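Local coordinates for core protein VP4 (Bluetongue virus, PDB 2JHP), which caps viral messenger RNA inside the virus core, working as a multifunctional enzyme that carries out successive capping reactions within one chain, at residues T139-N144 against R385-L390. Residues are numbered along the deposited sequence; the frame is centred on the assembly and turned at random.
Sequences TLNDAN and RLFEHL. With GUN (guanine), chain D.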
ATOM      1  N   THR A 139       3.554   2.215  -4.222  1.00 19.57           N
ATOM      2  CA  THR A 139       4.177   3.341  -3.550  1.00 18.65           C
ATOM      3  C   THR A 139       4.863   4.267  -4.545  1.00 11.49           C
ATOM      4  O   THR A 139       4.668   5.483  -4.489  1.00 16.31           O
ATOM      5  CB  THR A 139       5.151   2.899  -2.450  1.00 12.89           C
ATOM      6  OG1 THR A 139       4.466   2.018  -1.559  1.00 18.24           O
ATOM      7  CG2 THR A 139       5.631   4.108  -1.652  1.00 12.88           C
ATOM      8  N   LEU A 140       5.644   3.688  -5.455  1.00 14.10           N
ATOM      9  CA  LEU A 140       6.288   4.444  -6.532  1.00 14.56           C
ATOM     10  C   LEU A 140       5.276   5.292  -7.302  1.00 27.33           C
ATOM     11  O   LEU A 140       5.500   6.479  -7.547  1.00 17.69           O
ATOM     12  CB  LEU A 140       7.017   3.500  -7.503  1.00 12.21           C
ATOM     13  CG  LEU A 140       8.264   2.760  -7.027  1.00 20.16           C
ATOM     14  CD1 LEU A 140       8.740   1.821  -8.088  1.00  6.55           C
ATOM     15  CD2 LEU A 140       9.378   3.754  -6.690  1.00-11.41           C
ATOM     16  N   ASN A 141       4.161   4.671  -7.668  1.00  9.61           N
ATOM     17  CA  ASN A 141       3.091   5.332  -8.411  1.00 12.62           C
ATOM     18  C   ASN A 141       2.554   6.629  -7.816  1.00 11.84           C
ATOM     19  O   ASN A 141       2.158   7.522  -8.559  1.00 15.12           O
ATOM     20  CB  ASN A 141       1.934   4.364  -8.640  1.00 13.57           C
ATOM     21  CG  ASN A 141       2.194   3.416  -9.770  1.00  6.68           C
ATOM     22  OD1 ASN A 141       3.182   3.546 -10.492  1.00 17.56           O
ATOM     23  ND2 ASN A 141       1.313   2.443  -9.933  1.00 23.82           N
ATOM     24  N   ASP A 142       2.531   6.739  -6.492  1.00 18.65           N
ATOM     25  CA  ASP A 142       1.998   7.945  -5.866  1.00 54.60           C
ATOM     26  C   ASP A 142       3.070   8.820  -5.201  1.00 29.14           C
ATOM     27  O   ASP A 142       2.744   9.754  -4.465  1.00 25.64           O
ATOM     28  CB  ASP A 142       0.876   7.588  -4.881  1.00 29.35           C
ATOM     29  CG  ASP A 142      -0.309   6.906  -5.555  1.00 32.31           C
ATOM     30  OD1 ASP A 142      -0.766   7.396  -6.600  1.00  8.22           O
ATOM     31  OD2 ASP A 142      -0.794   5.873  -5.039  1.00 15.68           O
ATOM     32  N   ALA A 143       4.339   8.527  -5.486  1.00 20.57           N
ATOM     33  CA  ALA A 143       5.476   9.182  -4.817  1.00  9.41           C
ATOM     34  C   ALA A 143       6.073  10.310  -5.631  1.00 13.02           C
ATOM     35  O   ALA A 143       6.195  10.197  -6.850  1.00 19.32           O
ATOM     36  CB  ALA A 143       6.565   8.166  -4.481  1.00 15.12           C
ATOM     37  N   ASN A 144       6.447  11.389  -4.949  1.00 17.22           N
ATOM     38  CA  ASN A 144       7.226  12.474  -5.538  1.00 14.89           C
ATOM     39  C   ASN A 144       8.679  12.058  -5.480  1.00 20.78           C
ATOM     40  O   ASN A 144       9.285  12.083  -4.420  1.00 14.53           O
ATOM     41  CB  ASN A 144       7.006  13.758  -4.745  1.00  8.57           C
ATOM     42  CG  ASN A 144       7.836  14.935  -5.268  1.00-10.44           C
ATOM     43  OD1 ASN A 144       8.684  14.791  -6.167  1.00 11.75           O
ATOM     44  ND2 ASN A 144       7.587  16.113  -4.699  1.00 30.27           N
ATOM     45  N   ARG A 385       7.679  -5.947 -12.085  1.00 15.71           N
ATOM     46  CA  ARG A 385       8.944  -6.332 -11.469  1.00 13.17           C
ATOM     47  C   ARG A 385      10.171  -5.569 -11.977  1.00 20.76           C
ATOM     48  O   ARG A 385      11.119  -5.347 -11.222  1.00 18.37           O
ATOM     49  CB  ARG A 385       9.189  -7.819 -11.675  1.00 13.47           C
ATOM     50  CG  ARG A 385       8.399  -8.722 -10.770  1.00 35.81           C
ATOM     51  CD  ARG A 385       9.111 -10.051 -10.705  1.00  9.78           C
ATOM     52  NE  ARG A 385       8.207 -11.187 -10.553  1.00 37.59           N
ATOM     53  CZ  ARG A 385       8.571 -12.449 -10.755  1.00  5.29           C
ATOM     54  NH1 ARG A 385       9.822 -12.725 -11.121  1.00 29.91           N
ATOM     55  NH2 ARG A 385       7.691 -13.429 -10.595  1.00135.50           N
ATOM     56  N   LEU A 386      10.170  -5.205 -13.257  1.00 14.27           N
ATOM     57  CA  LEU A 386      11.240  -4.395 -13.812  1.00 18.08           C
ATOM     58  C   LEU A 386      11.166  -3.002 -13.170  1.00 17.95           C
ATOM     59  O   LEU A 386      12.137  -2.500 -12.620  1.00 16.19           O
ATOM     60  CB  LEU A 386      11.127  -4.314 -15.346  1.00 11.51           C
ATOM     61  CG  LEU A 386      11.448  -5.531 -16.228  1.00 24.28           C
ATOM     62  CD1 LEU A 386      11.039  -5.286 -17.678  1.00  3.90           C
ATOM     63  CD2 LEU A 386      12.924  -5.891 -16.182  1.00-10.46           C
ATOM     64  N   PHE A 387       9.990  -2.403 -13.240  1.00 14.38           N
ATOM     65  CA  PHE A 387       9.714  -1.120 -12.636  1.00 14.66           C
ATOM     66  C   PHE A 387      10.233  -1.042 -11.203  1.00 16.04           C
ATOM     67  O   PHE A 387      10.994  -0.134 -10.870  1.00 13.52           O
ATOM     68  CB  PHE A 387       8.198  -0.868 -12.660  1.00 -7.38           C
ATOM     69  CG  PHE A 387       7.808   0.537 -12.317  1.00  7.16           C
ATOM     70  CD1 PHE A 387       8.345   1.608 -13.012  1.00 19.65           C
ATOM     71  CD2 PHE A 387       6.871   0.785 -11.319  1.00 -9.36           C
ATOM     72  CE1 PHE A 387       7.980   2.898 -12.710  1.00  6.86           C
ATOM     73  CE2 PHE A 387       6.479   2.081 -11.016  1.00 23.20           C
ATOM     74  CZ  PHE A 387       7.035   3.144 -11.716  1.00 -9.17           C
ATOM     75  N   GLU A 388       9.821  -2.003 -10.373  1.00 18.65           N
ATOM     76  CA  GLU A 388      10.181  -2.037  -8.955  1.00 20.31           C
ATOM     77  C   GLU A 388      11.675  -2.259  -8.732  1.00 14.92           C
ATOM     78  O   GLU A 388      12.262  -1.746  -7.773  1.00 11.88           O
ATOM     79  CB  GLU A 388       9.405  -3.135  -8.239  1.00-10.51           C
ATOM     80  CG  GLU A 388       7.887  -2.891  -8.154  1.00 17.23           C
ATOM     81  CD  GLU A 388       7.086  -4.142  -7.779  1.00 21.57           C
ATOM     82  OE1 GLU A 388       7.644  -5.265  -7.830  1.00 12.59           O
ATOM     83  OE2 GLU A 388       5.889  -3.995  -7.430  1.00 20.55           O
ATOM     84  N   HIS A 389      12.295  -3.023  -9.621  1.00 18.27           N
ATOM     85  CA  HIS A 389      13.683  -3.350  -9.445  1.00 16.34           C
ATOM     86  C   HIS A 389      14.581  -2.183  -9.814  1.00 19.88           C
ATOM     87  O   HIS A 389      15.615  -1.951  -9.178  1.00  7.37           O
ATOM     88  CB  HIS A 389      14.070  -4.605 -10.222  1.00  8.83           C
ATOM     89  CG  HIS A 389      15.449  -5.082  -9.905  1.00 19.20           C
ATOM     90  ND1 HIS A 389      16.452  -5.140 -10.848  1.00 15.07           N
ATOM     91  CD2 HIS A 389      16.013  -5.457  -8.730  1.00 23.05           C
ATOM     92  CE1 HIS A 389      17.565  -5.565 -10.276  1.00 17.16           C
ATOM     93  NE2 HIS A 389      17.327  -5.757  -8.990  1.00 10.57           N
ATOM     94  N   LEU A 390      14.185  -1.450 -10.842  1.00 16.94           N
ATOM     95  CA  LEU A 390      14.978  -0.333 -11.312  1.00  7.71           C
ATOM     96  C   LEU A 390      14.897   0.872 -10.367  1.00  8.60           C
ATOM     97  O   LEU A 390      15.896   1.578 -10.175  1.00 10.07           O
ATOM     98  CB  LEU A 390      14.585   0.051 -12.742  1.00 11.95           C
ATOM     99  CG  LEU A 390      14.902  -0.989 -13.839  1.00  7.52           C
ATOM    100  CD1 LEU A 390      14.453  -0.505 -15.197  1.00 20.64           C
ATOM    101  CD2 LEU A 390      16.387  -1.382 -13.897  1.00  8.23           C
TER
HETATM  102  N9  GUN D1647       2.731  -1.868 -12.627  1.00 27.86           N
HETATM  103  C8  GUN D1647       1.917  -1.165 -11.834  1.00 88.23           C
HETATM  104  N7  GUN D1647       2.120   0.140 -12.031  1.00 42.40           N
HETATM  105  C5  GUN D1647       3.063   0.271 -12.957  1.00 30.15           C
HETATM  106  C6  GUN D1647       3.657   1.385 -13.543  1.00 41.97           C
HETATM  107  O6  GUN D1647       3.319   2.523 -13.213  1.00 30.11           O
HETATM  108  N1  GUN D1647       4.646   1.177 -14.520  1.00 19.21           N
HETATM  109  C2  GUN D1647       4.995  -0.153 -14.855  1.00 50.09           C
HETATM  110  N2  GUN D1647       5.927  -0.377 -15.763  1.00 30.84           N
HETATM  111  N3  GUN D1647       4.398  -1.209 -14.272  1.00 19.65           N
HETATM  112  C4  GUN D1647       3.450  -1.014 -13.340  1.00 42.87           C
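L140 and F387 make a buried apolar contact between the short helix 137-141 and helix 380-391, beside a guanine pocket to which F387 and N141 belong. This pair shows how two helices distant in sequence can each lend a residue to one base pocket. The two side chains approach from opposite directions, and L140 CD1 rests off-centre against the ring in a CH-pi contact, 3.7 Å from F387 CE2. Guanine lies on the other side of the ring, its N1 3.8 Å above the plane and over the centre. With CG anti to the backbone N (chi1 -168°), the phenyl group reaches out between L140 and the base. N141 supplies a polar contact: its ND2 donates an almost straight hydrogen bond of 3.2 Å to guanine N7, while OD1 lies 3.6 Å from F387 CE2, with the amide and ring planes 40° apart. R214 and the carbonyl of D184 also bond to the base. E388 ties helix 380-391 to the start of helix 137-141, its OE2 accepting a hydrogen bond from A137 N and forming a salt bridge with K384. F387 thus packs against one purine face, and the N7 bond, which alone cannot tell guanine from adenine, probably helps fix the base's in-plane rotation.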